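Local coordinates for putative uncharacterized protein (Coprinopsis cinerea, PDB 3W9A) that probably hydrolyses beta-glucans, as the catalytic domain of a family 131 glycoside hydrolase, at residues S41-L46 with D67-W72; F95-I100 with N158-I163. All coordinates share one frame; numbering follows the deposited sequence.

Contact 1: residues S41-L46 with D67-W72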
loop_
_atom_site.group_PDB
_atom_site.type_symbol
_atom_site.label_atom_id
_atom_site.label_comp_id
_atom_site.label_asym_id
_atom_site.label_seq_id
_atom_site.Cartn_x
_atom_site.Cartn_y
_atom_site.Cartn_z
ATOM N N SER A 41 -7.281 -4.465 -16.499
ATOM C CA SER A 41 -6.382 -5.623 -16.465
ATOM C C SER A 41 -4.918 -5.334 -16.893
ATOM O O SER A 41 -4.061 -6.166 -16.675
ATOM C CB SER A 41 -6.930 -6.747 -17.331
ATOM O OG SER A 41 -6.782 -6.396 -18.687
ATOM N N ARG A 42 -4.646 -4.185 -17.509
ATOM C CA ARG A 42 -3.263 -3.745 -17.740
ATOM C C ARG A 42 -2.579 -3.288 -16.423
ATOM O O ARG A 42 -1.348 -3.327 -16.306
ATOM C CB ARG A 42 -3.239 -2.608 -18.754
ATOM C CG ARG A 42 -1.853 -2.244 -19.256
ATOM C CD ARG A 42 -1.902 -1.073 -20.219
ATOM N NE ARG A 42 -2.712 -1.374 -21.391
ATOM C CZ ARG A 42 -3.027 -0.487 -22.329
ATOM N NH1 ARG A 42 -2.616 0.767 -22.234
ATOM N NH2 ARG A 42 -3.767 -0.858 -23.368
ATOM N N TYR A 43 -3.382 -2.879 -15.436
ATOM C CA TYR A 43 -2.863 -2.246 -14.215
ATOM C C TYR A 43 -3.136 -2.999 -12.910
ATOM O O TYR A 43 -2.348 -2.919 -11.963
ATOM C CB TYR A 43 -3.448 -0.845 -14.096
ATOM C CG TYR A 43 -3.375 -0.035 -15.367
ATOM C CD1 TYR A 43 -2.138 0.273 -15.960
ATOM C CD2 TYR A 43 -4.524 0.418 -15.973
ATOM C CE1 TYR A 43 -2.072 1.015 -17.122
ATOM C CE2 TYR A 43 -4.471 1.146 -17.139
ATOM C CZ TYR A 43 -3.251 1.431 -17.716
ATOM O OH TYR A 43 -3.232 2.174 -18.865
ATOM N N LEU A 44 -4.254 -3.707 -12.857
ATOM C CA LEU A 44 -4.663 -4.415 -11.648
ATOM C C LEU A 44 -5.018 -5.855 -11.953
ATOM O O LEU A 44 -5.871 -6.125 -12.790
ATOM C CB LEU A 44 -5.853 -3.705 -10.984
ATOM C CG LEU A 44 -5.598 -2.278 -10.489
ATOM C CD1 LEU A 44 -6.899 -1.639 -10.035
ATOM C CD2 LEU A 44 -4.540 -2.209 -9.370
ATOM N N ASN A 45 -4.343 -6.781 -11.279
ATOM C CA ASN A 45 -4.630 -8.194 -11.424
ATOM C C ASN A 45 -4.640 -8.897 -10.080
ATOM O O ASN A 45 -3.939 -8.501 -9.148
ATOM C CB ASN A 45 -3.628 -8.858 -12.370
ATOM C CG ASN A 45 -3.751 -8.340 -13.773
ATOM O OD1 ASN A 45 -3.021 -7.423 -14.182
ATOM N ND2 ASN A 45 -4.737 -8.853 -14.501
ATOM N N LEU A 46 -5.429 -9.961 -10.007
ATOM C CA LEU A 46 -5.721 -10.669 -8.772
ATOM C C LEU A 46 -5.424 -12.155 -8.929
ATOM O O LEU A 46 -5.722 -12.736 -9.974
ATOM C CB LEU A 46 -7.193 -10.468 -8.434
ATOM C CG LEU A 46 -7.644 -9.008 -8.256
ATOM C CD1 LEU A 46 -9.000 -8.743 -8.908
ATOM C CD2 LEU A 46 -7.658 -8.634 -6.786
ATOM N N ASP A 67 2.948 0.887 -16.232
ATOM C CA ASP A 67 3.713 0.912 -17.474
ATOM C C ASP A 67 3.634 2.307 -18.047
ATOM O O ASP A 67 3.090 3.211 -17.390
ATOM C CB ASP A 67 3.245 -0.172 -18.467
ATOM C CG ASP A 67 1.837 0.059 -19.000
ATOM O OD1 ASP A 67 1.245 1.148 -18.838
ATOM O OD2 ASP A 67 1.303 -0.897 -19.582
ATOM N N THR A 68 4.169 2.487 -19.257
ATOM C CA THR A 68 4.241 3.797 -19.872
ATOM C C THR A 68 2.869 4.393 -20.165
ATOM O O THR A 68 2.759 5.595 -20.290
ATOM C CB THR A 68 5.062 3.809 -21.181
ATOM O OG1 THR A 68 4.425 3.005 -22.175
ATOM C CG2 THR A 68 6.423 3.310 -20.940
ATOM N N THR A 69 1.828 3.566 -20.237
ATOM C CA THR A 69 0.468 4.079 -20.437
ATOM C C THR A 69 -0.272 4.428 -19.145
ATOM O O THR A 69 -1.423 4.852 -19.205
ATOM C CB THR A 69 -0.403 3.081 -21.193
ATOM O OG1 THR A 69 -0.784 2.002 -20.304
ATOM C CG2 THR A 69 0.331 2.543 -22.435
ATOM N N ALA A 70 0.370 4.244 -17.991
ATOM C CA ALA A 70 -0.292 4.431 -16.692
ATOM C C ALA A 70 -0.237 5.891 -16.263
ATOM O O ALA A 70 0.399 6.246 -15.277
ATOM C CB ALA A 70 0.359 3.545 -15.637
ATOM N N THR A 71 -0.897 6.743 -17.020
ATOM C CA THR A 71 -0.706 8.165 -16.906
ATOM C C THR A 71 -2.075 8.762 -16.623
ATOM O O THR A 71 -3.006 8.553 -17.397
ATOM C CB THR A 71 -0.094 8.715 -18.210
ATOM O OG1 THR A 71 -0.813 8.230 -19.339
ATOM C CG2 THR A 71 1.324 8.237 -18.359
ATOM N N TRP A 72 -2.213 9.464 -15.501
ATOM C CA TRP A 72 -3.521 9.983 -15.106
ATOM C C TRP A 72 -3.576 11.506 -15.215
ATOM O O TRP A 72 -4.237 12.060 -16.120
ATOM C CB TRP A 72 -3.872 9.517 -13.690
ATOM C CG TRP A 72 -5.179 10.025 -13.231
ATOM C CD1 TRP A 72 -6.373 9.801 -13.819
ATOM C CD2 TRP A 72 -5.433 10.859 -12.099
ATOM N NE1 TRP A 72 -7.364 10.438 -13.132
ATOM C CE2 TRP A 72 -6.816 11.096 -12.065
ATOM C CE3 TRP A 72 -4.627 11.422 -11.101
ATOM C CZ2 TRP A 72 -7.424 11.867 -11.073
ATOM C CZ3 TRP A 72 -5.226 12.197 -10.111
ATOM C CH2 TRP A 72 -6.612 12.420 -10.108
#
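Arg-42 and Tyr-43 meet the loop 67-72 side by side, and both take hold of the same atom, the hydroxyl oxygen OG1 of Thr-69. Arg-42 comes first along the chain. Its aliphatic part runs extended as far as CD, crossing the Asp-67 side chain at about a right angle, with CD 3.3 Å from OD2 of that residue. A bend at chi3 (-60°) then turns the guanidinium so that NH1 reaches OG1 of Thr-69 at 2.9 Å. This bond is nearly straight, 163° at the hydrogen, and lies in the guanidinium plane. Arginine is long enough to pass the acid and still bond beyond it; NE stays 4.4 Å from OD2 of Asp-67, too far for a salt bridge, though the opposite charges probably still attract.

Tyr-43 follows, with CB of Arg-42 over the centre of one face of its ring. OG1 of Thr-69 and OD1 of Asp-67 lie at the ring's edge. OH donates to OG1 of Thr-69 at 2.8 Å and also bonds to the backbone N of Gly-38, while CE1 packs 3.8 Å from CB of Ala-70. Tyrosine thus supplies both a flat ring to pack on a small alanine and a hydroxyl.

Threonine suits its place because its hydroxyl can accept and donate at once: OG1 accepts two bonds and donates its own hydrogen bond to OD1 of Asp-67, 2.6 Å away on the syn side. That oxygen also takes the backbone N-H of Thr-69 from above the carboxylate plane; aspartate is short enough to accept from two residues on, and so fixes the threonine's rotation. The arrangement is an Asx turn within a type I beta turn from Asp-67 to Ala-70, at the edge of the beta-jelly roll.

Contact 2: residues F95-I100 with N158-I163; sequences FYHFSI and NFAYDI
The Phe-98 ring meets both Phe-159 and Tyr-161 of the facing strand. CB of Phe-159 sits over one face of the Phe-98 ring, while the edge of that ring turns to the face of Tyr-161 in a T-shaped pair, centroids 5.2 Å apart and planes at 78°. With chi1 of 59°, Phe-98 has CG between its backbone N and carbonyl carbon, which carries the ring across to strand 158-163. Further along this face, CD1 of Ile-163 lies over the Tyr-96 ring, 3.8 Å from CD1 of Tyr-96.

On the other face, the small Ala-160 lets its CB rest over the centre of the His-97 imidazole, 3.9 Å from the centroid, and a water joins ND1 of His-97 to the carbonyl O of Phe-159. Glu-223 holds NE2 of the histidine.

Paired N-H...O bonds at Tyr-96 with Tyr-161 and at Phe-98 with Phe-159 set this register. The Tyr-161 hydroxyl is anchored on the carbonyl O of Met-117; an alanine here would probably leave that carbonyl without this donor and the Phe-98 edge without its facing ring. The whole is an antiparallel strand pair whose aromatic face packs against Leu-126 and Trp-139 of the other sheet, as in the core of a beta-jelly roll.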
loop_
_atom_site.group_PDB
_atom_site.type_symbol
_atom_site.label_atom_id
_atom_site.label_comp_id
_atom_site.label_asym_id
_atom_site.label_seq_id
_atom_site.Cartn_x
_atom_site.Cartn_y
_atom_site.Cartn_z
ATOM N N PHE A 95 -4.450 2.199 12.698
ATOM C CA PHE A 95 -3.351 1.398 12.198
ATOM C C PHE A 95 -3.670 1.002 10.783
ATOM O O PHE A 95 -4.674 0.331 10.520
ATOM C CB PHE A 95 -3.141 0.181 13.100
ATOM C CG PHE A 95 -2.786 0.552 14.511
ATOM C CD1 PHE A 95 -3.773 0.860 15.440
ATOM C CD2 PHE A 95 -1.451 0.646 14.902
ATOM C CE1 PHE A 95 -3.428 1.221 16.736
ATOM C CE2 PHE A 95 -1.110 1.009 16.196
ATOM C CZ PHE A 95 -2.098 1.290 17.112
ATOM N N TYR A 96 -2.822 1.452 9.871
ATOM C CA TYR A 96 -3.055 1.220 8.459
ATOM C C TYR A 96 -2.180 0.044 8.059
ATOM O O TYR A 96 -0.950 0.195 7.951
ATOM C CB TYR A 96 -2.676 2.450 7.642
ATOM C CG TYR A 96 -3.678 3.580 7.573
ATOM C CD1 TYR A 96 -4.216 4.144 8.717
ATOM C CD2 TYR A 96 -4.071 4.103 6.329
ATOM C CE1 TYR A 96 -5.118 5.198 8.637
ATOM C CE2 TYR A 96 -4.959 5.150 6.240
ATOM C CZ TYR A 96 -5.479 5.705 7.394
ATOM O OH TYR A 96 -6.368 6.754 7.274
ATOM N N HIS A 97 -2.802 -1.109 7.853
ATOM C CA HIS A 97 -2.054 -2.341 7.568
ATOM C C HIS A 97 -1.951 -2.624 6.081
ATOM O O HIS A 97 -2.903 -2.390 5.310
ATOM C CB HIS A 97 -2.737 -3.552 8.173
ATOM C CG HIS A 97 -2.666 -3.631 9.659
ATOM N ND1 HIS A 97 -1.852 -4.528 10.311
ATOM C CD2 HIS A 97 -3.337 -2.960 10.624
ATOM C CE1 HIS A 97 -2.017 -4.400 11.616
ATOM N NE2 HIS A 97 -2.903 -3.448 11.833
ATOM N N PHE A 98 -0.813 -3.169 5.689
ATOM C CA PHE A 98 -0.650 -3.754 4.369
ATOM C C PHE A 98 0.618 -4.582 4.350
ATOM O O PHE A 98 1.497 -4.428 5.221
ATOM C CB PHE A 98 -0.563 -2.688 3.269
ATOM C CG PHE A 98 0.565 -1.715 3.454
ATOM C CD1 PHE A 98 1.768 -1.883 2.770
ATOM C CD2 PHE A 98 0.427 -0.634 4.315
ATOM C CE1 PHE A 98 2.813 -1.004 2.961
ATOM C CE2 PHE A 98 1.477 0.250 4.509
ATOM C CZ PHE A 98 2.665 0.067 3.823
ATOM N N SER A 99 0.705 -5.440 3.337
ATOM C CA SER A 99 1.900 -6.215 3.033
ATOM C C SER A 99 2.247 -6.025 1.574
ATOM O O SER A 99 1.371 -6.063 0.712
ATOM C CB SER A 99 1.680 -7.719 3.282
ATOM O OG SER A 99 1.189 -7.966 4.593
ATOM N N ILE A 100 3.534 -5.886 1.302
ATOM C CA ILE A 100 4.007 -5.599 -0.020
ATOM C C ILE A 100 5.227 -6.469 -0.383
ATOM O O ILE A 100 6.017 -6.887 0.482
ATOM C CB ILE A 100 4.280 -4.082 -0.127
ATOM C CG1 ILE A 100 4.556 -3.658 -1.565
ATOM C CG2 ILE A 100 5.432 -3.650 0.757
ATOM C CD1 ILE A 100 4.302 -2.184 -1.809
ATOM N N ASN A 158 5.636 -6.782 5.712
ATOM C CA ASN A 158 4.421 -6.424 6.425
ATOM C C ASN A 158 4.641 -5.100 7.071
ATOM O O ASN A 158 5.699 -4.869 7.656
ATOM C CB ASN A 158 4.088 -7.435 7.524
ATOM C CG ASN A 158 4.110 -8.860 7.032
ATOM O OD1 ASN A 158 4.798 -9.735 7.609
ATOM N ND2 ASN A 158 3.350 -9.124 5.979
ATOM N N PHE A 159 3.644 -4.231 6.988
ATOM C CA PHE A 159 3.696 -2.942 7.655
ATOM C C PHE A 159 2.388 -2.584 8.303
ATOM O O PHE A 159 1.299 -3.006 7.858
ATOM C CB PHE A 159 4.019 -1.828 6.679
ATOM C CG PHE A 159 5.367 -1.953 6.019
ATOM C CD1 PHE A 159 6.518 -1.550 6.683
ATOM C CD2 PHE A 159 5.482 -2.446 4.737
ATOM C CE1 PHE A 159 7.765 -1.631 6.075
ATOM C CE2 PHE A 159 6.716 -2.540 4.117
ATOM C CZ PHE A 159 7.863 -2.119 4.784
ATOM N N ALA A 160 2.502 -1.777 9.348
ATOM C CA ALA A 160 1.404 -0.934 9.766
ATOM C C ALA A 160 1.904 0.463 10.137
ATOM O O ALA A 160 2.903 0.636 10.868
ATOM C CB ALA A 160 0.614 -1.576 10.894
ATOM N N TYR A 161 1.218 1.472 9.590
ATOM C CA TYR A 161 1.396 2.840 10.010
ATOM C C TYR A 161 0.552 3.050 11.276
ATOM O O TYR A 161 -0.656 2.881 11.274
ATOM C CB TYR A 161 0.951 3.824 8.924
ATOM C CG TYR A 161 1.607 3.711 7.559
ATOM C CD1 TYR A 161 2.862 3.112 7.382
ATOM C CD2 TYR A 161 0.981 4.241 6.442
ATOM C CE1 TYR A 161 3.458 3.037 6.130
ATOM C CE2 TYR A 161 1.571 4.192 5.194
ATOM C CZ TYR A 161 2.807 3.585 5.031
ATOM O OH TYR A 161 3.373 3.532 3.768
ATOM N N ASP A 162 1.221 3.400 12.362
ATOM C CA ASP A 162 0.602 3.645 13.656
ATOM C C ASP A 162 0.402 5.141 13.705
ATOM O O ASP A 162 1.344 5.873 14.022
ATOM C CB ASP A 162 1.599 3.181 14.730
ATOM C CG ASP A 162 1.127 3.422 16.150
ATOM O OD1 ASP A 162 0.323 4.343 16.399
ATOM O OD2 ASP A 162 1.590 2.652 17.027
ATOM N N ILE A 163 -0.798 5.599 13.341
ATOM C CA ILE A 163 -1.053 7.025 13.167
ATOM C C ILE A 163 -1.896 7.533 14.335
ATOM O O ILE A 163 -2.983 7.008 14.609
ATOM C CB ILE A 163 -1.753 7.340 11.822
ATOM C CG1 ILE A 163 -0.932 6.771 10.650
ATOM C CG2 ILE A 163 -1.914 8.838 11.648
ATOM C CD1 ILE A 163 -1.622 6.836 9.301
HETATM O O HOH W 1 0.487 -5.389 8.421
#

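How the contacts relate
Contact 1 closes before contact 2 opens along the chain, and their centres lie 24 Å apart, with about 11 Å between nearest atoms. Both reach the same antiparallel sheet. Strand 61-66, which leads into the loop of contact 1, and strand 93-101 of contact 2 each pair with strand 213-224, so that late strand joins the two regions. Contact 2 brings together segments 58 residues apart near the centre of the chain, whereas contact 1 ties a loop beside strand 44-47 at the periphery. One thus belongs to the interior of the jelly roll and the other to its margin, both within the single glycoside hydrolase family 131 catalytic domain.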